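PDB 1OY5: tRNA (guanine-N(1)-)-methyltransferase from Aquifex aeolicus, which probably methylates guanosine-37 of various tRNAs at N1, with S-adenosyl-L-methionine as methyl donor. Local coordinates for residues Leu6-Leu11 / Asp151-Val156; Glu72-Val77 / Gly82-Leu87; Ile110-Gly115 / Leu147-Ala152. One frame throughout, in Å; residues are numbered along the deposited sequence.

Interaction 1: Leu6-Leu11 / Asp151-Val156; sequences LRFFVL and DAVSRV
Val153, on the last turn of the helix, presses one of its two methyls against a pair of residues that point from the same face of a strand, Leu6 and Phe8. The working atom is Val153 CG1. Held anti to the backbone N (chi1 168°), it stands out from the helix and meets both partners at once. Leu6 CD2 lies 3.5 Å from Val153 CG1; the side chains cross at about a right angle, and Leu6 touches through this one branch. Phe8 offers its far edge: its CZ is 3.8 Å from Val153 CG1, and Val153 CB lies in the ring plane 4.0 Å from the same CZ. The aromatic face is therefore not what the valine rests on; the valine sits at the ring's outer edge, near its plane, the two side chains crossing at a slant.

No hydrogen bond joins the two segments, and all three residues are buried, so the contact is purely apolar. Leu104 of helix 98-105 also packs on Val153, while Phe8 leans further on Ile150, one turn back along the helix, and on Ile110 of the neighbouring strand. Packing of this kind, with alternate residues of a parallel strand feeding one face into a covering helix, is the mark of a layered alpha/beta fold, here the parallel-sheet domain of a SPOUT-type methyltransferase.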
ATOM      1  N   LEU A   6     -14.526  15.792   4.216  1.00 24.33           N
ATOM      2  CA  LEU A   6     -13.051  15.797   4.057  1.00 24.49           C
ATOM      3  C   LEU A   6     -12.634  15.658   2.571  1.00 23.55           C
ATOM      4  O   LEU A   6     -13.041  14.744   1.880  1.00 23.17           O
ATOM      5  CB  LEU A   6     -12.400  14.701   4.890  1.00 24.35           C
ATOM      6  CG  LEU A   6     -10.930  14.362   4.639  1.00 25.96           C
ATOM      7  CD1 LEU A   6     -10.084  15.515   4.782  1.00 27.46           C
ATOM      8  CD2 LEU A   6     -10.452  13.335   5.624  1.00 28.92           C
ATOM      9  N   ARG A   7     -11.852  16.596   2.079  1.00 23.41           N
ATOM     10  CA  ARG A   7     -11.444  16.587   0.672  1.00 23.71           C
ATOM     11  C   ARG A   7      -9.951  16.226   0.448  1.00 22.97           C
ATOM     12  O   ARG A   7      -9.066  16.791   1.096  1.00 22.54           O
ATOM     13  CB  ARG A   7     -11.686  17.973   0.075  1.00 23.48           C
ATOM     14  CG  ARG A   7     -13.105  18.400  -0.035  1.00 25.14           C
ATOM     15  CD  ARG A   7     -13.282  19.521  -1.027  1.00 27.63           C
ATOM     16  NE  ARG A   7     -14.677  19.865  -1.284  1.00 30.60           N
ATOM     17  CZ  ARG A   7     -15.490  20.460  -0.412  1.00 34.09           C
ATOM     18  NH1 ARG A   7     -15.081  20.748   0.818  1.00 34.99           N
ATOM     19  NH2 ARG A   7     -16.744  20.747  -0.755  1.00 36.29           N
ATOM     20  N   PHE A   8      -9.708  15.283  -0.459  1.00 22.20           N
ATOM     21  CA  PHE A   8      -8.370  14.864  -0.836  1.00 21.57           C
ATOM     22  C   PHE A   8      -8.035  15.366  -2.205  1.00 22.19           C
ATOM     23  O   PHE A   8      -8.898  15.430  -3.094  1.00 21.02           O
ATOM     24  CB  PHE A   8      -8.252  13.338  -0.888  1.00 21.17           C
ATOM     25  CG  PHE A   8      -8.146  12.682   0.449  1.00 20.53           C
ATOM     26  CD1 PHE A   8      -6.965  12.731   1.181  1.00 18.71           C
ATOM     27  CD2 PHE A   8      -9.248  12.021   0.993  1.00 21.20           C
ATOM     28  CE1 PHE A   8      -6.882  12.126   2.444  1.00 19.44           C
ATOM     29  CE2 PHE A   8      -9.156  11.379   2.251  1.00 21.53           C
ATOM     30  CZ  PHE A   8      -7.973  11.441   2.970  1.00 20.21           C
ATOM     31  N   PHE A   9      -6.756  15.709  -2.390  1.00 23.26           N
ATOM     32  CA  PHE A   9      -6.253  16.177  -3.676  1.00 23.40           C
ATOM     33  C   PHE A   9      -5.029  15.336  -3.957  1.00 23.90           C
ATOM     34  O   PHE A   9      -4.064  15.394  -3.225  1.00 24.74           O
ATOM     35  CB  PHE A   9      -5.934  17.659  -3.597  1.00 22.97           C
ATOM     36  CG  PHE A   9      -7.105  18.480  -3.221  1.00 22.77           C
ATOM     37  CD1 PHE A   9      -8.046  18.825  -4.161  1.00 23.80           C
ATOM     38  CD2 PHE A   9      -7.315  18.853  -1.913  1.00 24.17           C
ATOM     39  CE1 PHE A   9      -9.136  19.562  -3.814  1.00 23.93           C
ATOM     40  CE2 PHE A   9      -8.432  19.573  -1.559  1.00 22.17           C
ATOM     41  CZ  PHE A   9      -9.335  19.914  -2.500  1.00 23.23           C
ATOM     42  N   VAL A  10      -5.053  14.534  -5.006  1.00 24.39           N
ATOM     43  CA  VAL A  10      -3.950  13.596  -5.214  1.00 24.69           C
ATOM     44  C   VAL A  10      -3.163  13.937  -6.482  1.00 24.94           C
ATOM     45  O   VAL A  10      -3.643  13.675  -7.610  1.00 25.39           O
ATOM     46  CB  VAL A  10      -4.471  12.141  -5.321  1.00 23.72           C
ATOM     47  CG1 VAL A  10      -3.371  11.207  -5.240  1.00 23.91           C
ATOM     48  CG2 VAL A  10      -5.420  11.845  -4.242  1.00 25.65           C
ATOM     49  N   LEU A  11      -1.968  14.498  -6.294  1.00 24.45           N
ATOM     50  CA  LEU A  11      -1.101  14.882  -7.405  1.00 24.44           C
ATOM     51  C   LEU A  11      -0.412  13.646  -7.922  1.00 22.90           C
ATOM     52  O   LEU A  11       0.348  13.041  -7.232  1.00 21.33           O
ATOM     53  CB  LEU A  11      -0.022  15.878  -6.970  1.00 25.38           C
ATOM     54  CG  LEU A  11      -0.316  17.371  -6.941  1.00 27.39           C
ATOM     55  CD1 LEU A  11      -1.567  17.635  -6.139  1.00 26.65           C
ATOM     56  CD2 LEU A  11       0.879  18.090  -6.339  1.00 29.22           C
ATOM     57  N   ASP A 151      -7.864   5.326   2.012  1.00 22.69           N
ATOM     58  CA  ASP A 151      -8.622   4.194   2.529  1.00 22.69           C
ATOM     59  C   ASP A 151      -8.683   4.217   4.046  1.00 22.67           C
ATOM     60  O   ASP A 151      -9.743   4.127   4.622  1.00 22.86           O
ATOM     61  CB  ASP A 151      -7.985   2.887   2.052  1.00 22.20           C
ATOM     62  CG  ASP A 151      -8.847   1.676   2.321  1.00 22.35           C
ATOM     63  OD1 ASP A 151      -8.771   1.116   3.427  1.00 24.23           O
ATOM     64  OD2 ASP A 151      -9.591   1.156   1.468  1.00 25.46           O
ATOM     65  N   ALA A 152      -7.528   4.328   4.687  1.00 22.68           N
ATOM     66  CA  ALA A 152      -7.438   4.277   6.142  1.00 22.34           C
ATOM     67  C   ALA A 152      -8.240   5.382   6.813  1.00 22.28           C
ATOM     68  O   ALA A 152      -8.973   5.143   7.777  1.00 21.60           O
ATOM     69  CB  ALA A 152      -5.964   4.338   6.596  1.00 21.89           C
ATOM     70  N   VAL A 153      -8.057   6.586   6.307  1.00 23.08           N
ATOM     71  CA  VAL A 153      -8.722   7.768   6.803  1.00 24.68           C
ATOM     72  C   VAL A 153     -10.245   7.693   6.632  1.00 25.55           C
ATOM     73  O   VAL A 153     -11.005   7.955   7.575  1.00 25.67           O
ATOM     74  CB  VAL A 153      -8.174   9.010   6.110  1.00 24.79           C
ATOM     75  CG1 VAL A 153      -9.048  10.181   6.389  1.00 26.45           C
ATOM     76  CG2 VAL A 153      -6.747   9.291   6.594  1.00 25.25           C
ATOM     77  N   SER A 154     -10.675   7.277   5.450  1.00 26.55           N
ATOM     78  CA  SER A 154     -12.086   7.204   5.113  1.00 27.27           C
ATOM     79  C   SER A 154     -12.819   6.259   5.998  1.00 28.22           C
ATOM     80  O   SER A 154     -13.951   6.541   6.374  1.00 28.74           O
ATOM     81  CB  SER A 154     -12.285   6.752   3.672  1.00 27.36           C
ATOM     82  OG  SER A 154     -11.950   7.775   2.745  1.00 27.20           O
ATOM     83  N   ARG A 155     -12.199   5.135   6.342  1.00 29.05           N
ATOM     84  CA  ARG A 155     -12.897   4.144   7.178  1.00 29.95           C
ATOM     85  C   ARG A 155     -13.064   4.546   8.654  1.00 30.38           C
ATOM     86  O   ARG A 155     -13.972   4.049   9.317  1.00 30.82           O
ATOM     87  CB  ARG A 155     -12.302   2.736   7.050  1.00 29.93           C
ATOM     88  CG  ARG A 155     -10.905   2.583   7.602  1.00 30.27           C
ATOM     89  CD  ARG A 155     -10.457   1.157   7.669  1.00 28.09           C
ATOM     90  NE  ARG A 155     -11.301   0.364   8.554  1.00 26.75           N
ATOM     91  CZ  ARG A 155     -11.230   0.385   9.878  1.00 25.95           C
ATOM     92  NH1 ARG A 155     -10.354   1.166  10.492  1.00 26.31           N
ATOM     93  NH2 ARG A 155     -12.024  -0.389  10.599  1.00 25.43           N
ATOM     94  N   VAL A 156     -12.236   5.465   9.162  1.00 30.92           N
ATOM     95  CA  VAL A 156     -12.393   5.919  10.554  1.00 30.10           C
ATOM     96  C   VAL A 156     -13.194   7.191  10.605  1.00 30.59           C
ATOM     97  O   VAL A 156     -13.278   7.825  11.651  1.00 30.91           O
ATOM     98  CB  VAL A 156     -11.055   6.176  11.277  1.00 29.51           C
ATOM     99  CG1 VAL A 156     -10.234   4.912  11.354  1.00 28.26           C
ATOM    100  CG2 VAL A 156     -10.296   7.295  10.630  1.00 29.00           C
TER

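Interaction 2: Glu72-Val77 / Gly82-Leu87; sequences EAYDYV and GKPFVL
The ring of Tyr74 meets the strand with its edge, which does most of the touching. With CG anti to the backbone N (chi1 174°), the ring swings across to Val86, whose CG2 sits near the ring plane, 3.6 Å from Tyr74 CE2. The same corner of the ring meets Pro84 obliquely, Tyr74 CE2 lying 4.1 Å from Pro84 CD, so CE2 serves both residues of the returning chain. Farther out, the phenol oxygen comes loosely near Lys83, whose chain crosses the tyrosine at an angle, with Tyr74 OH 4.1 Å from Lys83 CE, at the exposed margin of the contact. Replacing Tyr74 by alanine would take away the ring edge and is likely to leave Val86 CG2 and the Pro84 ring without their aromatic neighbour, opening a gap between helix and strand.

Val77, one turn on, also packs on the proline, the two side chains slanting across each other: its CG1 is 4.1 Å from Pro84 CG. Its backbone has a part as well, since Gly82 N gives a weak, bent hydrogen bond to Val77 O (3.2 Å, 124° at the hydrogen). Gly82 is where the chain leaves the helix. Its phi is positive (113°), and a side chain at these backbone angles would run into the preceding carbonyl oxygen, which explains the glycine. The turn thus brings Pro84 and Val86 back against the helix they have just left.

Asp75 forms a salt bridge with Arg189 of the second subunit. Within the chain, Met111 of the adjacent strand 109-114 touches Tyr74, Val77 and Pro84, Ile113 packs on Val86, and helix 67-81 also reaches strand 6-12, through Val77 on Phe9.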
ATOM      1  N   GLU A  72       2.401  24.638  -9.399  1.00 24.43           N
ATOM      2  CA  GLU A  72       1.217  25.054 -10.134  1.00 25.18           C
ATOM      3  C   GLU A  72      -0.033  24.291  -9.603  1.00 24.17           C
ATOM      4  O   GLU A  72      -1.062  24.871  -9.320  1.00 23.89           O
ATOM      5  CB  GLU A  72       1.436  24.724 -11.613  1.00 26.02           C
ATOM      6  CG  GLU A  72       1.135  25.823 -12.600  1.00 28.68           C
ATOM      7  CD  GLU A  72       1.836  27.107 -12.281  1.00 31.97           C
ATOM      8  OE1 GLU A  72       3.013  27.243 -12.665  1.00 32.95           O
ATOM      9  OE2 GLU A  72       1.195  27.983 -11.644  1.00 37.01           O
ATOM     10  N   ALA A  73       0.065  22.981  -9.467  1.00 23.06           N
ATOM     11  CA  ALA A  73      -1.062  22.218  -8.974  1.00 22.34           C
ATOM     12  C   ALA A  73      -1.475  22.663  -7.552  1.00 21.96           C
ATOM     13  O   ALA A  73      -2.673  22.776  -7.238  1.00 20.09           O
ATOM     14  CB  ALA A  73      -0.734  20.758  -8.987  1.00 21.94           C
ATOM     15  N   TYR A  74      -0.463  22.864  -6.701  1.00 22.22           N
ATOM     16  CA  TYR A  74      -0.642  23.344  -5.342  1.00 22.13           C
ATOM     17  C   TYR A  74      -1.397  24.678  -5.379  1.00 22.73           C
ATOM     18  O   TYR A  74      -2.445  24.818  -4.733  1.00 22.50           O
ATOM     19  CB  TYR A  74       0.731  23.472  -4.662  1.00 22.57           C
ATOM     20  CG  TYR A  74       0.732  24.100  -3.275  1.00 20.40           C
ATOM     21  CD1 TYR A  74       1.123  25.417  -3.099  1.00 21.53           C
ATOM     22  CD2 TYR A  74       0.369  23.380  -2.163  1.00 21.55           C
ATOM     23  CE1 TYR A  74       1.142  26.015  -1.859  1.00 21.85           C
ATOM     24  CE2 TYR A  74       0.383  23.963  -0.897  1.00 22.90           C
ATOM     25  CZ  TYR A  74       0.771  25.295  -0.770  1.00 23.87           C
ATOM     26  OH  TYR A  74       0.769  25.935   0.428  1.00 25.82           O
ATOM     27  N   ASP A  75      -0.872  25.631  -6.157  1.00 22.96           N
ATOM     28  CA  ASP A  75      -1.482  26.937  -6.317  1.00 23.73           C
ATOM     29  C   ASP A  75      -2.944  26.815  -6.684  1.00 23.89           C
ATOM     30  O   ASP A  75      -3.790  27.443  -6.064  1.00 25.37           O
ATOM     31  CB  ASP A  75      -0.766  27.772  -7.387  1.00 23.87           C
ATOM     32  CG  ASP A  75       0.601  28.255  -6.934  1.00 26.53           C
ATOM     33  OD1 ASP A  75       1.348  28.839  -7.755  1.00 30.69           O
ATOM     34  OD2 ASP A  75       1.029  28.088  -5.774  1.00 29.90           O
ATOM     35  N   TYR A  76      -3.244  26.007  -7.683  1.00 23.81           N
ATOM     36  CA  TYR A  76      -4.618  25.788  -8.124  1.00 24.12           C
ATOM     37  C   TYR A  76      -5.487  25.324  -6.955  1.00 23.63           C
ATOM     38  O   TYR A  76      -6.538  25.889  -6.717  1.00 23.45           O
ATOM     39  CB  TYR A  76      -4.632  24.778  -9.288  1.00 24.49           C
ATOM     40  CG  TYR A  76      -5.961  24.142  -9.624  1.00 26.26           C
ATOM     41  CD1 TYR A  76      -6.361  22.972  -9.006  1.00 28.73           C
ATOM     42  CD2 TYR A  76      -6.771  24.665 -10.607  1.00 28.02           C
ATOM     43  CE1 TYR A  76      -7.546  22.361  -9.340  1.00 29.97           C
ATOM     44  CE2 TYR A  76      -7.951  24.080 -10.942  1.00 29.28           C
ATOM     45  CZ  TYR A  76      -8.346  22.910 -10.300  1.00 32.52           C
ATOM     46  OH  TYR A  76      -9.562  22.271 -10.602  1.00 36.10           O
ATOM     47  N   VAL A  77      -5.016  24.353  -6.190  1.00 23.65           N
ATOM     48  CA  VAL A  77      -5.774  23.828  -5.048  1.00 24.12           C
ATOM     49  C   VAL A  77      -6.058  24.937  -4.035  1.00 24.81           C
ATOM     50  O   VAL A  77      -7.209  25.106  -3.571  1.00 24.24           O
ATOM     51  CB  VAL A  77      -5.026  22.668  -4.346  1.00 24.19           C
ATOM     52  CG1 VAL A  77      -5.817  22.134  -3.195  1.00 23.73           C
ATOM     53  CG2 VAL A  77      -4.726  21.525  -5.339  1.00 24.33           C
ATOM     54  N   GLY A  82      -8.962  26.072  -1.032  1.00 23.28           N
ATOM     55  CA  GLY A  82      -8.399  26.277   0.284  1.00 22.87           C
ATOM     56  C   GLY A  82      -7.063  25.556   0.385  1.00 22.46           C
ATOM     57  O   GLY A  82      -6.801  24.512  -0.229  1.00 21.72           O
ATOM     58  N   LYS A  83      -6.226  26.127   1.217  1.00 22.34           N
ATOM     59  CA  LYS A  83      -4.886  25.661   1.446  1.00 22.54           C
ATOM     60  C   LYS A  83      -4.946  24.305   2.031  1.00 21.59           C
ATOM     61  O   LYS A  83      -5.658  24.105   2.964  1.00 21.03           O
ATOM     62  CB  LYS A  83      -4.222  26.572   2.450  1.00 23.13           C
ATOM     63  CG  LYS A  83      -2.787  26.323   2.696  1.00 24.08           C
ATOM     64  CD  LYS A  83      -2.343  27.344   3.713  1.00 27.11           C
ATOM     65  CE  LYS A  83      -0.884  27.307   3.962  1.00 27.66           C
ATOM     66  NZ  LYS A  83      -0.681  26.508   5.172  1.00 29.90           N
ATOM     67  N   PRO A  84      -4.235  23.360   1.439  1.00 21.61           N
ATOM     68  CA  PRO A  84      -4.196  22.002   1.940  1.00 21.81           C
ATOM     69  C   PRO A  84      -3.041  21.658   2.847  1.00 22.47           C
ATOM     70  O   PRO A  84      -1.924  22.175   2.697  1.00 23.84           O
ATOM     71  CB  PRO A  84      -4.042  21.220   0.654  1.00 21.03           C
ATOM     72  CG  PRO A  84      -3.162  22.038  -0.099  1.00 21.96           C
ATOM     73  CD  PRO A  84      -3.515  23.470   0.160  1.00 21.25           C
ATOM     74  N   PHE A  85      -3.304  20.734   3.761  1.00 21.99           N
ATOM     75  CA  PHE A  85      -2.251  20.159   4.558  1.00 22.25           C
ATOM     76  C   PHE A  85      -1.511  19.268   3.567  1.00 23.02           C
ATOM     77  O   PHE A  85      -2.126  18.392   2.975  1.00 23.58           O
ATOM     78  CB  PHE A  85      -2.872  19.338   5.679  1.00 22.11           C
ATOM     79  CG  PHE A  85      -1.892  18.640   6.518  1.00 21.28           C
ATOM     80  CD1 PHE A  85      -1.581  17.323   6.262  1.00 23.00           C
ATOM     81  CD2 PHE A  85      -1.256  19.294   7.554  1.00 20.95           C
ATOM     82  CE1 PHE A  85      -0.672  16.660   7.049  1.00 24.12           C
ATOM     83  CE2 PHE A  85      -0.346  18.639   8.372  1.00 21.34           C
ATOM     84  CZ  PHE A  85      -0.061  17.331   8.137  1.00 24.12           C
ATOM     85  N   VAL A  86      -0.229  19.494   3.336  1.00 23.44           N
ATOM     86  CA  VAL A  86       0.433  18.773   2.268  1.00 24.42           C
ATOM     87  C   VAL A  86       1.224  17.564   2.716  1.00 25.70           C
ATOM     88  O   VAL A  86       2.153  17.662   3.526  1.00 25.25           O
ATOM     89  CB  VAL A  86       1.343  19.713   1.417  1.00 24.74           C
ATOM     90  CG1 VAL A  86       2.022  18.935   0.266  1.00 23.25           C
ATOM     91  CG2 VAL A  86       0.535  20.874   0.873  1.00 23.33           C
ATOM     92  N   LEU A  87       0.877  16.431   2.113  1.00 27.06           N
ATOM     93  CA  LEU A  87       1.507  15.157   2.416  1.00 28.42           C
ATOM     94  C   LEU A  87       2.159  14.606   1.142  1.00 29.46           C
ATOM     95  O   LEU A  87       1.619  14.735   0.036  1.00 28.93           O
ATOM     96  CB  LEU A  87       0.427  14.240   2.933  1.00 29.32           C
ATOM     97  CG  LEU A  87       0.665  12.801   3.313  1.00 31.07           C
ATOM     98  CD1 LEU A  87       1.739  12.701   4.388  1.00 33.50           C
ATOM     99  CD2 LEU A  87      -0.655  12.278   3.816  1.00 31.40           C
TER

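Interaction 3: Ile110-Gly115 / Leu147-Ala152; sequences IMIICG and LAVIDA
Asp151 N is hydrogen-bonded to Leu147 O at 2.7 Å, an ordinary helical link that runs behind the apolar face where Val149 and Ile150 meet Ile112. The carboxylate of the same Asp151 is gripped at both oxygens: OD2 pairs with the hydroxyl of Tyr21, and OD1 accepts from the backbone N of Ser140 of the second subunit. One oxygen is thus satisfied within the chain and the other across the dimer interface, while the contact with Ile112 is made by hydrocarbon alone.

There Ile112 is the residue that reaches across. Its CG1 branch is placed beside the backbone N (chi1 -59°) and runs on extended, which carries CD1 to the helix. Ile112 CD1 approaches Val149 CG1 to 4.1 Å, the two side chains sliding past each other in opposite directions. A looser touch follows at 4.4 Å between Ile112 CD1 and Ile150 CG1, so the methyl rests between two consecutive helical residues.

Strand 109-114 lies inside the parallel sheet, and its next residue, Gly115, belongs by similarity to the S-adenosyl-L-methionine site. Helix 143-155 follows closely on Leu134 to Leu139, the other stretch assigned to that site, as expected for the knotted cofactor region of SPOUT methyltransferases.

Neighbouring residues widen the apolar layer. Leu104 of helix 98-105 packs on both Ile110 and Val149, and Cys114 lies on Val10 of strand 6-12. On its far side the helix meets its dimer mate, where Leu147 and Ala148 pack on Ile144 of the second subunit.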
ATOM      1  N   ILE A 110      -6.544  17.787   2.346  1.00 23.89           N
ATOM      2  CA  ILE A 110      -5.274  17.092   2.267  1.00 23.24           C
ATOM      3  C   ILE A 110      -4.900  16.951   0.813  1.00 23.12           C
ATOM      4  O   ILE A 110      -5.715  16.595  -0.019  1.00 23.09           O
ATOM      5  CB  ILE A 110      -5.379  15.737   2.940  1.00 22.79           C
ATOM      6  CG1 ILE A 110      -5.767  15.923   4.389  1.00 21.93           C
ATOM      7  CG2 ILE A 110      -4.089  15.033   2.877  1.00 23.92           C
ATOM      8  CD1 ILE A 110      -6.011  14.680   5.120  1.00 22.37           C
ATOM      9  N   MET A 111      -3.662  17.302   0.518  1.00 23.27           N
ATOM     10  CA  MET A 111      -3.109  17.155  -0.796  1.00 23.65           C
ATOM     11  C   MET A 111      -1.986  16.167  -0.612  1.00 24.12           C
ATOM     12  O   MET A 111      -1.168  16.327   0.301  1.00 25.86           O
ATOM     13  CB  MET A 111      -2.577  18.488  -1.305  1.00 23.46           C
ATOM     14  CG  MET A 111      -1.587  18.367  -2.458  1.00 24.35           C
ATOM     15  SD  MET A 111      -1.026  19.920  -3.124  1.00 19.63           S
ATOM     16  CE  MET A 111      -2.246  20.285  -4.035  1.00 19.93           C
ATOM     17  N   ILE A 112      -1.950  15.146  -1.452  1.00 23.85           N
ATOM     18  CA  ILE A 112      -0.925  14.123  -1.399  1.00 23.71           C
ATOM     19  C   ILE A 112      -0.168  14.152  -2.703  1.00 23.49           C
ATOM     20  O   ILE A 112      -0.735  13.941  -3.754  1.00 22.69           O
ATOM     21  CB  ILE A 112      -1.550  12.754  -1.222  1.00 23.68           C
ATOM     22  CG1 ILE A 112      -2.372  12.692   0.051  1.00 24.84           C
ATOM     23  CG2 ILE A 112      -0.477  11.701  -1.185  1.00 25.60           C
ATOM     24  CD1 ILE A 112      -3.202  11.422   0.127  1.00 27.65           C
ATOM     25  N   ILE A 113       1.121  14.424  -2.624  1.00 24.13           N
ATOM     26  CA  ILE A 113       1.970  14.501  -3.794  1.00 24.01           C
ATOM     27  C   ILE A 113       2.551  13.111  -3.983  1.00 24.83           C
ATOM     28  O   ILE A 113       3.299  12.674  -3.125  1.00 23.23           O
ATOM     29  CB  ILE A 113       3.113  15.510  -3.562  1.00 23.82           C
ATOM     30  CG1 ILE A 113       2.554  16.903  -3.283  1.00 22.64           C
ATOM     31  CG2 ILE A 113       4.003  15.595  -4.786  1.00 25.33           C
ATOM     32  CD1 ILE A 113       3.556  17.914  -2.944  1.00 18.47           C
ATOM     33  N   CYS A 114       2.218  12.439  -5.102  1.00 25.57           N
ATOM     34  CA  CYS A 114       2.672  11.089  -5.336  1.00 27.15           C
ATOM     35  C   CYS A 114       4.050  11.097  -5.977  1.00 27.57           C
ATOM     36  O   CYS A 114       4.211  11.563  -7.055  1.00 28.06           O
ATOM     37  CB  CYS A 114       1.671  10.303  -6.186  1.00 26.72           C
ATOM     38  SG  CYS A 114       0.052  10.055  -5.436  1.00 31.71           S
ATOM     39  N   GLY A 115       5.055  10.583  -5.291  1.00 29.66           N
ATOM     40  CA  GLY A 115       6.393  10.527  -5.854  1.00 30.67           C
ATOM     41  C   GLY A 115       6.526   9.562  -7.034  1.00 31.92           C
ATOM     42  O   GLY A 115       5.616   8.741  -7.333  1.00 31.88           O
ATOM     43  N   LEU A 147      -3.380   5.831  -1.846  1.00 19.62           N
ATOM     44  CA  LEU A 147      -4.654   5.147  -1.754  1.00 19.95           C
ATOM     45  C   LEU A 147      -4.820   4.570  -0.331  1.00 20.69           C
ATOM     46  O   LEU A 147      -5.872   4.733   0.311  1.00 20.14           O
ATOM     47  CB  LEU A 147      -4.784   4.099  -2.840  1.00 20.25           C
ATOM     48  CG  LEU A 147      -4.883   4.551  -4.314  1.00 18.81           C
ATOM     49  CD1 LEU A 147      -4.890   3.327  -5.222  1.00 20.78           C
ATOM     50  CD2 LEU A 147      -6.114   5.352  -4.578  1.00 17.37           C
ATOM     51  N   ALA A 148      -3.757   3.954   0.182  1.00 20.49           N
ATOM     52  CA  ALA A 148      -3.787   3.446   1.527  1.00 20.79           C
ATOM     53  C   ALA A 148      -4.220   4.565   2.474  1.00 20.96           C
ATOM     54  O   ALA A 148      -5.143   4.410   3.253  1.00 21.36           O
ATOM     55  CB  ALA A 148      -2.440   2.949   1.903  1.00 21.40           C
ATOM     56  N   VAL A 149      -3.578   5.715   2.368  1.00 20.89           N
ATOM     57  CA  VAL A 149      -3.935   6.844   3.201  1.00 20.73           C
ATOM     58  C   VAL A 149      -5.446   7.228   3.052  1.00 21.14           C
ATOM     59  O   VAL A 149      -6.134   7.454   4.043  1.00 18.81           O
ATOM     60  CB  VAL A 149      -3.042   8.048   2.888  1.00 19.81           C
ATOM     61  CG1 VAL A 149      -3.558   9.272   3.572  1.00 21.36           C
ATOM     62  CG2 VAL A 149      -1.617   7.796   3.321  1.00 19.34           C
ATOM     63  N   ILE A 150      -5.930   7.309   1.804  1.00 21.60           N
ATOM     64  CA  ILE A 150      -7.326   7.644   1.543  1.00 21.93           C
ATOM     65  C   ILE A 150      -8.257   6.597   2.153  1.00 22.04           C
ATOM     66  O   ILE A 150      -9.287   6.922   2.734  1.00 20.11           O
ATOM     67  CB  ILE A 150      -7.558   7.760   0.035  1.00 22.41           C
ATOM     68  CG1 ILE A 150      -6.828   8.992  -0.522  1.00 22.95           C
ATOM     69  CG2 ILE A 150      -9.017   7.957  -0.251  1.00 24.75           C
ATOM     70  CD1 ILE A 150      -6.921   9.175  -2.013  1.00 22.97           C
ATOM     71  N   ASP A 151      -7.864   5.326   2.012  1.00 22.69           N
ATOM     72  CA  ASP A 151      -8.622   4.194   2.529  1.00 22.69           C
ATOM     73  C   ASP A 151      -8.683   4.217   4.046  1.00 22.67           C
ATOM     74  O   ASP A 151      -9.743   4.127   4.622  1.00 22.86           O
ATOM     75  CB  ASP A 151      -7.985   2.887   2.052  1.00 22.20           C
ATOM     76  CG  ASP A 151      -8.847   1.676   2.321  1.00 22.35           C
ATOM     77  OD1 ASP A 151      -8.771   1.116   3.427  1.00 24.23           O
ATOM     78  OD2 ASP A 151      -9.591   1.156   1.468  1.00 25.46           O
ATOM     79  N   ALA A 152      -7.528   4.328   4.687  1.00 22.68           N
ATOM     80  CA  ALA A 152      -7.438   4.277   6.142  1.00 22.34           C
ATOM     81  C   ALA A 152      -8.240   5.382   6.813  1.00 22.28           C
ATOM     82  O   ALA A 152      -8.973   5.143   7.777  1.00 21.60           O
ATOM     83  CB  ALA A 152      -5.964   4.338   6.596  1.00 21.89           C
TER

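In the fold
Interactions 1 and 3 lie on one face of the parallel sheet, their centres about 6 Å apart, and use successive turns of helix 143-155; interaction 2 lies on the opposite face. Strand 109-114 ties them together in the middle of the sheet. It probably hydrogen-bonds to strand 6-12, with Phe9 N 2.7 Å from Ile110 O, and to strand 85-89, with Leu87 N 2.7 Å from Met111 O. Interactions 1 and 2 also touch directly, Phe9 CD2 lying 3.8 Å from Val77 CG1. Segment 110-115 ends in Gly115 of the probable cofactor site; the side chain of Val149 is about 11 Å from that of Leu139, and that of Val86 about 11 Å from Gly115.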